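PDB 6U75: E3 SUMO-protein ligase SIZ2 from Saccharomyces cerevisiae, which acts as an E3 ligase of the PIAS family that promotes attachment of SUMO to protein substrates, may modify septins, and binds double-stranded DNA. Local coordinates for residues P6-K20 / S131-L145. Sequence-based numbering, arbitrary orientation.
Sequences PFYKPIVQIPDANKK and SISCFIVEVFSPEAL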
loop_
_atom_site.group_PDB
_atom_site.type_symbol
_atom_site.label_atom_id
_atom_site.label_comp_id
_atom_site.label_asym_id
_atom_site.label_seq_id
_atom_site.Cartn_x
_atom_site.Cartn_y
_atom_site.Cartn_z
ATOM N N PRO A 6 -2.285 -2.280 5.068
ATOM C CA PRO A 6 -3.146 -3.460 5.196
ATOM C C PRO A 6 -2.568 -4.714 4.564
ATOM O O PRO A 6 -3.155 -5.793 4.727
ATOM C CB PRO A 6 -4.425 -3.027 4.472
ATOM C CG PRO A 6 -3.939 -2.102 3.412
ATOM C CD PRO A 6 -2.744 -1.381 3.994
ATOM N N PHE A 7 -1.445 -4.612 3.854
ATOM C CA PHE A 7 -0.893 -5.762 3.149
ATOM C C PHE A 7 -0.064 -6.665 4.049
ATOM O O PHE A 7 0.157 -7.828 3.699
ATOM C CB PHE A 7 -0.032 -5.295 1.974
ATOM C CG PHE A 7 -0.789 -4.505 0.946
ATOM C CD1 PHE A 7 -1.708 -5.123 0.114
ATOM C CD2 PHE A 7 -0.575 -3.144 0.805
ATOM C CE1 PHE A 7 -2.403 -4.399 -0.833
ATOM C CE2 PHE A 7 -1.267 -2.414 -0.142
ATOM C CZ PHE A 7 -2.182 -3.043 -0.962
ATOM N N TYR A 8 0.405 -6.162 5.188
ATOM C CA TYR A 8 1.205 -6.957 6.106
ATOM C C TYR A 8 0.931 -6.493 7.527
ATOM O O TYR A 8 0.720 -5.302 7.768
ATOM C CB TYR A 8 2.701 -6.844 5.787
ATOM C CG TYR A 8 3.171 -5.426 5.565
ATOM C CD1 TYR A 8 3.447 -4.589 6.637
ATOM C CD2 TYR A 8 3.342 -4.924 4.281
ATOM C CE1 TYR A 8 3.877 -3.290 6.437
ATOM C CE2 TYR A 8 3.772 -3.630 4.071
ATOM C CZ TYR A 8 4.038 -2.818 5.151
ATOM O OH TYR A 8 4.463 -1.526 4.945
ATOM N N LYS A 9 0.928 -7.445 8.461
ATOM C CA LYS A 9 0.726 -7.140 9.872
ATOM C C LYS A 9 1.701 -7.944 10.722
ATOM O O LYS A 9 1.969 -9.115 10.418
ATOM C CB LYS A 9 -0.714 -7.432 10.313
ATOM C CG LYS A 9 -1.714 -6.375 9.864
ATOM C CD LYS A 9 -1.547 -5.076 10.647
ATOM C CE LYS A 9 -2.110 -3.885 9.889
ATOM N NZ LYS A 9 -3.558 -4.040 9.582
ATOM N N PRO A 10 2.233 -7.354 11.791
ATOM C CA PRO A 10 3.308 -8.016 12.538
ATOM C C PRO A 10 2.804 -9.168 13.392
ATOM O O PRO A 10 1.710 -9.119 13.961
ATOM C CB PRO A 10 3.872 -6.888 13.409
ATOM C CG PRO A 10 2.709 -5.991 13.638
ATOM C CD PRO A 10 1.858 -6.062 12.396
ATOM N N ILE A 11 3.627 -10.209 13.478
ATOM C CA ILE A 11 3.381 -11.346 14.345
ATOM C C ILE A 11 4.398 -11.407 15.476
ATOM O O ILE A 11 4.041 -11.676 16.625
ATOM C CB ILE A 11 3.396 -12.656 13.526
ATOM C CG1 ILE A 11 2.342 -12.612 12.415
ATOM C CG2 ILE A 11 3.188 -13.862 14.430
ATOM C CD1 ILE A 11 0.918 -12.458 12.914
ATOM N N VAL A 12 5.666 -11.151 15.167
ATOM C CA VAL A 12 6.723 -11.129 16.169
ATOM C C VAL A 12 7.924 -10.415 15.570
ATOM O O VAL A 12 8.235 -10.574 14.387
ATOM C CB VAL A 12 7.086 -12.559 16.637
ATOM C CG1 VAL A 12 7.387 -13.450 15.440
ATOM C CG2 VAL A 12 8.270 -12.519 17.590
ATOM N N GLN A 13 8.592 -9.617 16.397
ATOM C CA GLN A 13 9.841 -8.989 16.000
ATOM C C GLN A 13 10.989 -9.971 16.178
ATOM O O GLN A 13 11.036 -10.719 17.159
ATOM C CB GLN A 13 10.093 -7.732 16.831
ATOM C CG GLN A 13 11.328 -6.953 16.414
ATOM C CD GLN A 13 11.496 -5.669 17.202
ATOM O OE1 GLN A 13 10.643 -5.308 18.013
ATOM N NE2 GLN A 13 12.601 -4.974 16.968
ATOM N N ILE A 14 11.911 -9.971 15.226
ATOM C CA ILE A 14 13.079 -10.849 15.312
ATOM C C ILE A 14 14.120 -10.190 16.216
ATOM O O ILE A 14 14.502 -9.036 15.963
ATOM C CB ILE A 14 13.652 -11.123 13.925
ATOM C CG1 ILE A 14 12.689 -11.989 13.107
ATOM C CG2 ILE A 14 15.011 -11.800 14.035
ATOM C CD1 ILE A 14 12.534 -13.414 13.615
ATOM N N PRO A 15 14.595 -10.866 17.258
ATOM C CA PRO A 15 15.598 -10.256 18.132
ATOM C C PRO A 15 16.975 -10.247 17.490
ATOM O O PRO A 15 17.314 -11.098 16.665
ATOM C CB PRO A 15 15.573 -11.155 19.374
ATOM C CG PRO A 15 15.183 -12.488 18.847
ATOM C CD PRO A 15 14.241 -12.228 17.700
ATOM N N ASP A 16 17.773 -9.257 17.886
ATOM C CA ASP A 16 19.140 -9.096 17.400
ATOM C C ASP A 16 19.193 -8.850 15.897
ATOM O O ASP A 16 20.223 -9.096 15.261
ATOM C CB ASP A 16 19.999 -10.314 17.759
ATOM C CG ASP A 16 19.918 -10.672 19.231
ATOM O OD1 ASP A 16 19.686 -9.762 20.056
ATOM O OD2 ASP A 16 20.087 -11.864 19.563
ATOM N N ALA A 17 18.094 -8.368 15.312
ATOM C CA ALA A 17 18.039 -8.033 13.894
ATOM C C ALA A 17 17.779 -6.548 13.676
ATOM O O ALA A 17 17.264 -6.157 12.624
ATOM C CB ALA A 17 16.970 -8.866 13.185
ATOM N N ASN A 18 18.120 -5.715 14.650
ATOM C CA ASN A 18 17.987 -4.271 14.540
ATOM C C ASN A 18 19.337 -3.656 14.202
ATOM O O ASN A 18 20.392 -4.235 14.471
ATOM C CB ASN A 18 17.451 -3.672 15.842
ATOM C CG ASN A 18 16.173 -4.336 16.305
ATOM O OD1 ASN A 18 15.075 -3.913 15.945
ATOM N ND2 ASN A 18 16.308 -5.388 17.109
ATOM N N LYS A 19 19.300 -2.468 13.601
ATOM C CA LYS A 19 20.548 -1.780 13.304
ATOM C C LYS A 19 20.281 -0.305 13.052
ATOM O O LYS A 19 19.294 0.057 12.412
ATOM C CB LYS A 19 21.252 -2.404 12.091
ATOM C CG LYS A 19 22.726 -2.028 11.965
ATOM C CD LYS A 19 23.559 -2.638 13.087
ATOM C CE LYS A 19 25.011 -2.184 13.030
ATOM N NZ LYS A 19 25.852 -3.072 12.182
ATOM N N LYS A 20 21.169 0.541 13.561
ATOM C CA LYS A 20 21.141 1.967 13.274
ATOM C C LYS A 20 22.162 2.275 12.188
ATOM O O LYS A 20 23.326 1.869 12.288
ATOM C CB LYS A 20 21.436 2.788 14.530
ATOM C CG LYS A 20 20.267 2.908 15.498
ATOM C CD LYS A 20 19.078 3.614 14.862
ATOM C CE LYS A 20 18.252 4.359 15.898
ATOM N NZ LYS A 20 18.962 5.567 16.407
ATOM N N SER A 131 16.731 3.438 10.790
ATOM C CA SER A 131 16.501 2.290 11.654
ATOM C C SER A 131 16.127 1.097 10.786
ATOM O O SER A 131 15.232 1.198 9.938
ATOM C CB SER A 131 15.392 2.571 12.670
ATOM O OG SER A 131 15.783 3.568 13.597
ATOM N N ILE A 132 16.813 -0.023 11.004
ATOM C CA ILE A 132 16.607 -1.262 10.266
ATOM C C ILE A 132 16.061 -2.296 11.238
ATOM O O ILE A 132 16.654 -2.530 12.299
ATOM C CB ILE A 132 17.918 -1.754 9.627
ATOM C CG1 ILE A 132 18.468 -0.714 8.645
ATOM C CG2 ILE A 132 17.709 -3.094 8.939
ATOM C CD1 ILE A 132 17.632 -0.532 7.394
ATOM N N SER A 133 14.938 -2.913 10.874
ATOM C CA SER A 133 14.278 -3.903 11.710
ATOM C C SER A 133 13.877 -5.096 10.854
ATOM O O SER A 133 13.853 -5.022 9.625
ATOM C CB SER A 133 13.037 -3.324 12.404
ATOM O OG SER A 133 13.327 -2.082 13.019
ATOM N N CYS A 134 13.553 -6.201 11.519
ATOM C CA CYS A 134 13.072 -7.398 10.842
ATOM C C CYS A 134 11.901 -7.963 11.625
ATOM O O CYS A 134 11.975 -8.087 12.851
ATOM C CB CYS A 134 14.175 -8.451 10.708
ATOM S SG CYS A 134 15.597 -7.916 9.742
ATOM N N PHE A 135 10.826 -8.303 10.919
ATOM C CA PHE A 135 9.626 -8.818 11.559
ATOM C C PHE A 135 9.094 -10.007 10.780
ATOM O O PHE A 135 9.140 -10.023 9.549
ATOM C CB PHE A 135 8.518 -7.758 11.643
ATOM C CG PHE A 135 8.810 -6.638 12.597
ATOM C CD1 PHE A 135 9.675 -5.617 12.244
ATOM C CD2 PHE A 135 8.200 -6.594 13.839
ATOM C CE1 PHE A 135 9.937 -4.581 13.119
ATOM C CE2 PHE A 135 8.457 -5.562 14.717
ATOM C CZ PHE A 135 9.326 -4.555 14.357
ATOM N N ILE A 136 8.576 -10.990 11.496
ATOM C CA ILE A 136 7.678 -11.956 10.881
ATOM C C ILE A 136 6.310 -11.300 10.767
ATOM O O ILE A 136 5.842 -10.638 11.701
ATOM C CB ILE A 136 7.629 -13.261 11.694
ATOM C CG1 ILE A 136 9.036 -13.858 11.780
ATOM C CG2 ILE A 136 6.659 -14.254 11.058
ATOM C CD1 ILE A 136 9.088 -15.269 12.318
ATOM N N VAL A 137 5.675 -11.450 9.610
ATOM C CA VAL A 137 4.435 -10.746 9.319
ATOM C C VAL A 137 3.502 -11.668 8.552
ATOM O O VAL A 137 3.937 -12.525 7.778
ATOM C CB VAL A 137 4.681 -9.452 8.511
ATOM C CG1 VAL A 137 5.656 -8.539 9.238
ATOM C CG2 VAL A 137 5.195 -9.785 7.117
ATOM N N GLU A 138 2.208 -11.479 8.775
ATOM C CA GLU A 138 1.180 -12.100 7.952
ATOM C C GLU A 138 0.846 -11.140 6.818
ATOM O O GLU A 138 0.503 -9.979 7.067
ATOM C CB GLU A 138 -0.066 -12.421 8.775
ATOM C CG GLU A 138 -1.103 -13.241 8.024
ATOM C CD GLU A 138 -2.334 -13.531 8.859
ATOM O OE1 GLU A 138 -3.457 -13.319 8.356
ATOM O OE2 GLU A 138 -2.177 -13.966 10.019
ATOM N N VAL A 139 0.967 -11.617 5.581
ATOM C CA VAL A 139 0.743 -10.793 4.400
ATOM C C VAL A 139 -0.648 -11.073 3.856
ATOM O O VAL A 139 -1.194 -12.172 4.007
ATOM C CB VAL A 139 1.819 -11.041 3.319
ATOM C CG1 VAL A 139 3.209 -10.767 3.876
ATOM C CG2 VAL A 139 1.721 -12.461 2.773
ATOM N N PHE A 140 -1.228 -10.063 3.213
ATOM C CA PHE A 140 -2.550 -10.158 2.613
ATOM C C PHE A 140 -2.487 -9.640 1.184
ATOM O O PHE A 140 -1.866 -8.608 0.916
ATOM C CB PHE A 140 -3.584 -9.361 3.411
ATOM C CG PHE A 140 -3.655 -9.743 4.861
ATOM C CD1 PHE A 140 -4.532 -10.721 5.291
ATOM C CD2 PHE A 140 -2.841 -9.122 5.793
ATOM C CE1 PHE A 140 -4.599 -11.073 6.625
ATOM C CE2 PHE A 140 -2.903 -9.470 7.128
ATOM C CZ PHE A 140 -3.783 -10.446 7.543
ATOM N N SER A 141 -3.131 -10.357 0.277
ATOM C CA SER A 141 -3.111 -9.988 -1.128
ATOM C C SER A 141 -4.230 -9.007 -1.441
ATOM O O SER A 141 -5.192 -8.875 -0.677
ATOM C CB SER A 141 -3.258 -11.230 -1.999
ATOM O OG SER A 141 -4.590 -11.707 -1.972
ATOM N N PRO A 142 -4.134 -8.298 -2.568
ATOM C CA PRO A 142 -5.214 -7.371 -2.939
ATOM C C PRO A 142 -6.582 -8.025 -3.028
ATOM O O PRO A 142 -7.587 -7.354 -2.773
ATOM C CB PRO A 142 -4.755 -6.835 -4.302
ATOM C CG PRO A 142 -3.271 -6.943 -4.264
ATOM C CD PRO A 142 -2.967 -8.175 -3.461
ATOM N N GLU A 143 -6.662 -9.311 -3.379
ATOM C CA GLU A 143 -7.968 -9.948 -3.534
ATOM C C GLU A 143 -8.665 -10.124 -2.190
ATOM O O GLU A 143 -9.870 -9.865 -2.069
ATOM C CB GLU A 143 -7.812 -11.295 -4.240
ATOM C CG GLU A 143 -7.362 -11.188 -5.689
ATOM C CD GLU A 143 -7.090 -12.544 -6.316
ATOM O OE1 GLU A 143 -6.441 -13.385 -5.657
ATOM O OE2 GLU A 143 -7.529 -12.772 -7.464
ATOM N N ALA A 144 -7.931 -10.567 -1.167
ATOM C CA ALA A 144 -8.518 -10.684 0.164
ATOM C C ALA A 144 -8.959 -9.324 0.691
ATOM O O ALA A 144 -10.028 -9.198 1.305
ATOM C CB ALA A 144 -7.515 -11.330 1.118
ATOM N N LEU A 145 -8.143 -8.292 0.470
ATOM C CA LEU A 145 -8.519 -6.951 0.903
ATOM C C LEU A 145 -9.754 -6.462 0.157
ATOM O O LEU A 145 -10.605 -5.771 0.730
ATOM C CB LEU A 145 -7.343 -5.997 0.700
ATOM C CG LEU A 145 -6.064 -6.364 1.460
ATOM C CD1 LEU A 145 -4.925 -5.441 1.067
ATOM C CD2 LEU A 145 -6.288 -6.320 2.965
HETATM O O HOH W 1 14.281 -6.601 14.671
#
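An antiparallel beta pairing of the PINIT domain, interrupted by a classic beta bulge, joins 6-20 to strand 131-139. The bulge is defined by I11 and V12 both facing I136: I11 N donates to I136 O at 2.9 Å, and I136 N donates to V12 O, also at 2.9 Å. Before it, K9 and E138 form a hydrogen-bonded pair through both backbone groups; beyond the type II turn from I14 to A17, K19 and I132 do the same. A water beside the turn links Q13 and I14 to C134 of the facing strand: it lies 2.8 Å from I14 O and accepts longer bonds, 3.3 Å each, from C134 N and Q13 NE2. With CG anti to the backbone N (chi1 -176°) and the chain extended, Q13 lays its aliphatic part over a face of the F135 ring; CG is 4.0 Å from the centroid, a CH-pi contact, and the amide plane is 26° from that of the ring. Replacing Q13 by alanine would remove CG and the amide, which is likely to cost the F135 face this CH-pi contact and the water its NE2 donor. On the face bearing V12 and I136, V12 CG1 lies 3.8 Å from I136 CB, and I14 CD1 meets I136 CG1 at 4.0 Å. At the far end, L145 CD1 from helix 142-150 approaches the F7 ring obliquely. Strand 50-58 pairs with the other edge of 131-139, making that strand central. Backbone bonds fix the register of 6-20, while mostly apolar side chains supply the packing.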